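Local coordinates for methyl-CpG-binding domain protein 1 (Homo sapiens, PDB 5W9Q), which represses transcription at methylated CpG islands and, through its third CXXC zinc finger, the part present in this chain, binds DNA containing unmethylated CpG, at residues 42-46 with 56-60. Numbering follows the deposited sequence.
Sequences QKCRW and RLLPS. With ZN (zinc ion), chain G; nucleotides of chain D; nucleotides of chain C.
Arg45 reaches across to 56-60 and spends one nitrogen, NH1, on three successive backbone carbonyls. The bond from Arg45 NH1 to Arg56 O measures 3.1 Å and is moderately bent (139°). Those from Arg45 NH1 to Leu57 O and Leu58 O, 3.3 and 3.0 Å, are weak. A bend at chi2 (-74°) brings the guanidinium up to these carbonyls, while NE forms a salt bridge with Asp26. With an alanine in place of Arg45, the three carbonyls would probably lose this donor and Asp26 its salt bridge to this arginine. Next to Arg45, Pro59 lays CG over one face of the Trp46 six-membered ring in a CH-pi contact, 3.6 Å from the centroid. In this CXXC zinc finger the C-terminal tail thus folds back on the loop that supplies Cys44, whose SG binds zinc together with Cys22, Cys25 and Cys28. Leu57 crosses the Gln42 side chain at about a right angle, Leu57 CD2 lying 4.1 Å from Gln42 CD, and also touches Phe27. Gln42 NE2 donates to O6 of guanine DG7 of chain C at 2.8 Å, whereas in one of its two conformers Arg56 bonds OP2 of DC3 of chain D through both NE and NH2.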
loop_
_atom_site.group_PDB
_atom_site.type_symbol
_atom_site.label_atom_id
_atom_site.label_comp_id
_atom_site.label_asym_id
_atom_site.label_seq_id
_atom_site.Cartn_x
_atom_site.Cartn_y
_atom_site.Cartn_z
ATOM N N GLN A 42 -5.192 2.694 -3.894
ATOM C CA GLN A 42 -3.853 2.785 -3.357
ATOM C C GLN A 42 -3.387 1.384 -2.990
ATOM O O GLN A 42 -4.196 0.431 -2.759
ATOM C CB GLN A 42 -3.854 3.670 -2.124
ATOM C CG GLN A 42 -4.414 5.104 -2.329
ATOM C CD GLN A 42 -3.710 5.936 -3.386
ATOM O OE1 GLN A 42 -2.581 5.662 -3.773
ATOM N NE2 GLN A 42 -4.432 7.009 -3.886
ATOM N N LYS A 43 -2.082 1.222 -2.924
ATOM C CA LYS A 43 -1.567 -0.055 -2.487
ATOM C C LYS A 43 -1.721 -0.256 -0.998
ATOM O O LYS A 43 -1.912 0.687 -0.262
ATOM C CB LYS A 43 -0.162 -0.323 -2.973
ATOM C CG LYS A 43 0.900 0.608 -2.600
ATOM C CD LYS A 43 2.266 -0.107 -2.866
ATOM C CE LYS A 43 3.338 0.877 -3.147
ATOM N NZ LYS A 43 4.626 0.161 -3.275
ATOM N N CYS A 44 -1.646 -1.546 -0.594
ATOM C CA CYS A 44 -1.787 -1.961 0.814
ATOM C C CYS A 44 -1.063 -0.962 1.701
ATOM O O CYS A 44 0.128 -0.622 1.417
ATOM C CB CYS A 44 -1.084 -3.321 0.975
ATOM S SG CYS A 44 -1.235 -3.922 2.620
ATOM N N ARG A 45 -1.704 -0.517 2.751
ATOM C CA ARG A 45 -1.031 0.375 3.748
ATOM C C ARG A 45 0.367 -0.152 4.190
ATOM O O ARG A 45 1.342 0.638 4.365
ATOM C CB ARG A 45 -1.848 0.467 5.000
ATOM C CG ARG A 45 -3.065 1.321 4.915
ATOM C CD ARG A 45 -2.719 2.801 4.912
ATOM N NE ARG A 45 -3.953 3.590 4.882
ATOM C CZ ARG A 45 -4.032 4.910 4.916
ATOM N NH1 ARG A 45 -2.936 5.684 4.944
ATOM N NH2 ARG A 45 -5.241 5.469 4.903
ATOM N N TRP A 46 0.426 -1.466 4.375
ATOM C CA TRP A 46 1.673 -2.174 4.891
ATOM C C TRP A 46 2.740 -2.428 3.786
ATOM O O TRP A 46 3.835 -2.909 4.094
ATOM C CB TRP A 46 1.266 -3.477 5.580
ATOM C CG TRP A 46 0.399 -3.165 6.684
ATOM C CD1 TRP A 46 -0.944 -3.391 6.787
ATOM C CD2 TRP A 46 0.783 -2.463 7.858
ATOM N NE1 TRP A 46 -1.421 -2.850 7.926
ATOM C CE2 TRP A 46 -0.387 -2.269 8.622
ATOM C CE3 TRP A 46 2.011 -1.965 8.337
ATOM C CZ2 TRP A 46 -0.366 -1.638 9.903
ATOM C CZ3 TRP A 46 2.043 -1.324 9.638
ATOM C CH2 TRP A 46 0.856 -1.163 10.372
ATOM N N ARG A 56 0.972 10.610 3.716
ATOM C CA ARG A 56 -0.424 10.378 4.012
ATOM C C ARG A 56 -0.876 8.934 3.732
ATOM O O ARG A 56 -1.934 8.552 4.171
ATOM C CB ARG A 56 -1.335 11.397 3.283
ATOM C CG ARG A 56 -1.382 11.252 1.750
ATOM C CD ARG A 56 -2.333 12.268 1.136
ATOM N NE ARG A 56 -2.020 13.611 1.538
ATOM C CZ ARG A 56 -1.570 14.549 0.720
ATOM N NH1 ARG A 56 -1.417 14.297 -0.573
ATOM N NH2 ARG A 56 -1.305 15.730 1.198
ATOM N N LEU A 57 -0.079 8.160 3.000
ATOM C CA LEU A 57 -0.383 6.780 2.627
ATOM C C LEU A 57 0.167 5.722 3.658
ATOM O O LEU A 57 -0.196 4.544 3.616
ATOM C CB LEU A 57 0.243 6.441 1.287
ATOM C CG LEU A 57 -0.240 7.304 0.085
ATOM C CD1 LEU A 57 0.408 6.884 -1.188
ATOM C CD2 LEU A 57 -1.720 7.250 -0.043
ATOM N N LEU A 58 1.077 6.155 4.472
ATOM C CA LEU A 58 1.663 5.241 5.509
ATOM C C LEU A 58 0.598 4.783 6.497
ATOM O O LEU A 58 -0.457 5.449 6.631
ATOM C CB LEU A 58 2.776 5.948 6.167
ATOM C CG LEU A 58 3.986 6.259 5.285
ATOM C CD1 LEU A 58 5.006 7.130 6.037
ATOM C CD2 LEU A 58 4.616 4.951 4.760
ATOM N N PRO A 59 0.859 3.663 7.250
ATOM C CA PRO A 59 -0.096 3.357 8.358
ATOM C C PRO A 59 -0.219 4.534 9.396
ATOM O O PRO A 59 0.681 5.382 9.517
ATOM C CB PRO A 59 0.476 2.066 8.977
ATOM C CG PRO A 59 1.402 1.497 7.921
ATOM C CD PRO A 59 1.952 2.676 7.174
ATOM N N SER A 60 -1.373 4.611 10.065
ATOM C CA SER A 60 -1.743 5.796 10.879
ATOM C C SER A 60 -1.937 5.355 12.252
ATOM O O SER A 60 -2.870 4.581 12.500
ATOM C CB SER A 60 -3.060 6.425 10.382
ATOM O OXT SER A 60 -1.182 5.713 13.152
HETATM ZN ZN ZN G . -3.441 -4.068 3.191
ATOM P P DC D 3 -3.555 14.874 4.993
ATOM O OP1 DC D 3 -3.558 14.091 6.277
ATOM O OP2 DC D 3 -2.371 14.854 4.097
ATOM O "O5'" DC D 3 -4.776 14.405 4.105
ATOM C "C5'" DC D 3 -6.135 14.502 4.556
ATOM C "C4'" DC D 3 -7.028 14.183 3.381
ATOM O "O4'" DC D 3 -6.925 15.256 2.412
ATOM C "C3'" DC D 3 -6.626 12.915 2.631
ATOM O "O3'" DC D 3 -7.805 12.257 2.189
ATOM C "C2'" DC D 3 -5.902 13.446 1.412
ATOM C "C1'" DC D 3 -6.728 14.688 1.145
ATOM N N1 DC D 3 -6.146 15.714 0.282
ATOM C C2 DC D 3 -6.997 16.422 -0.564
ATOM O O2 DC D 3 -8.203 16.145 -0.564
ATOM N N3 DC D 3 -6.486 17.395 -1.357
ATOM C C4 DC D 3 -5.174 17.666 -1.323
ATOM N N4 DC D 3 -4.708 18.628 -2.127
ATOM C C5 DC D 3 -4.285 16.958 -0.469
ATOM C C6 DC D 3 -4.809 16.000 0.313
ATOM P P DA C 5 -0.606 -2.260 -6.495
ATOM O OP1 DA C 5 0.760 -2.682 -6.197
ATOM O OP2 DA C 5 -1.705 -2.620 -5.540
ATOM O "O5'" DA C 5 -0.526 -0.682 -6.744
ATOM C "C5'" DA C 5 0.505 -0.143 -7.593
ATOM C "C4'" DA C 5 0.216 1.309 -7.890
ATOM O "O4'" DA C 5 -0.990 1.409 -8.716
ATOM C "C3'" DA C 5 -0.070 2.148 -6.634
ATOM O "O3'" DA C 5 0.457 3.481 -6.664
ATOM C "C2'" DA C 5 -1.574 2.300 -6.657
ATOM C "C1'" DA C 5 -1.758 2.453 -8.166
ATOM N N9 DA C 5 -3.112 2.370 -8.687
ATOM C C8 DA C 5 -4.203 1.678 -8.234
ATOM N N7 DA C 5 -5.291 1.878 -8.950
ATOM C C5 DA C 5 -4.880 2.764 -9.937
ATOM C C6 DA C 5 -5.562 3.366 -11.021
ATOM N N6 DA C 5 -6.853 3.169 -11.282
ATOM N N1 DA C 5 -4.869 4.232 -11.797
ATOM C C2 DA C 5 -3.581 4.462 -11.507
ATOM N N3 DA C 5 -2.825 3.935 -10.535
ATOM C C4 DA C 5 -3.543 3.077 -9.787
ATOM P P DG C 7 3.898 9.272 -9.485
ATOM O OP1 DG C 7 4.874 9.500 -10.564
ATOM O OP2 DG C 7 4.327 9.347 -8.048
ATOM O "O5'" DG C 7 2.715 10.294 -9.618
ATOM C "C5'" DG C 7 2.222 10.533 -10.922
ATOM C "C4'" DG C 7 1.173 11.600 -10.853
ATOM O "O4'" DG C 7 -0.024 11.048 -10.263
ATOM C "C3'" DG C 7 1.554 12.811 -10.004
ATOM O "O3'" DG C 7 0.980 13.867 -10.751
ATOM C "C2'" DG C 7 0.786 12.594 -8.709
ATOM C "C1'" DG C 7 -0.465 11.900 -9.218
ATOM N N9 DG C 7 -1.180 11.066 -8.278
ATOM C C8 DG C 7 -0.638 10.271 -7.295
ATOM N N7 DG C 7 -1.530 9.561 -6.663
ATOM C C5 DG C 7 -2.732 9.879 -7.291
ATOM C C6 DG C 7 -4.053 9.454 -7.013
ATOM O O6 DG C 7 -4.442 8.650 -6.158
ATOM N N1 DG C 7 -4.976 10.035 -7.886
ATOM C C2 DG C 7 -4.667 10.946 -8.866
ATOM N N2 DG C 7 -5.700 11.398 -9.606
ATOM N N3 DG C 7 -3.442 11.366 -9.116
ATOM C C4 DG C 7 -2.530 10.801 -8.294
#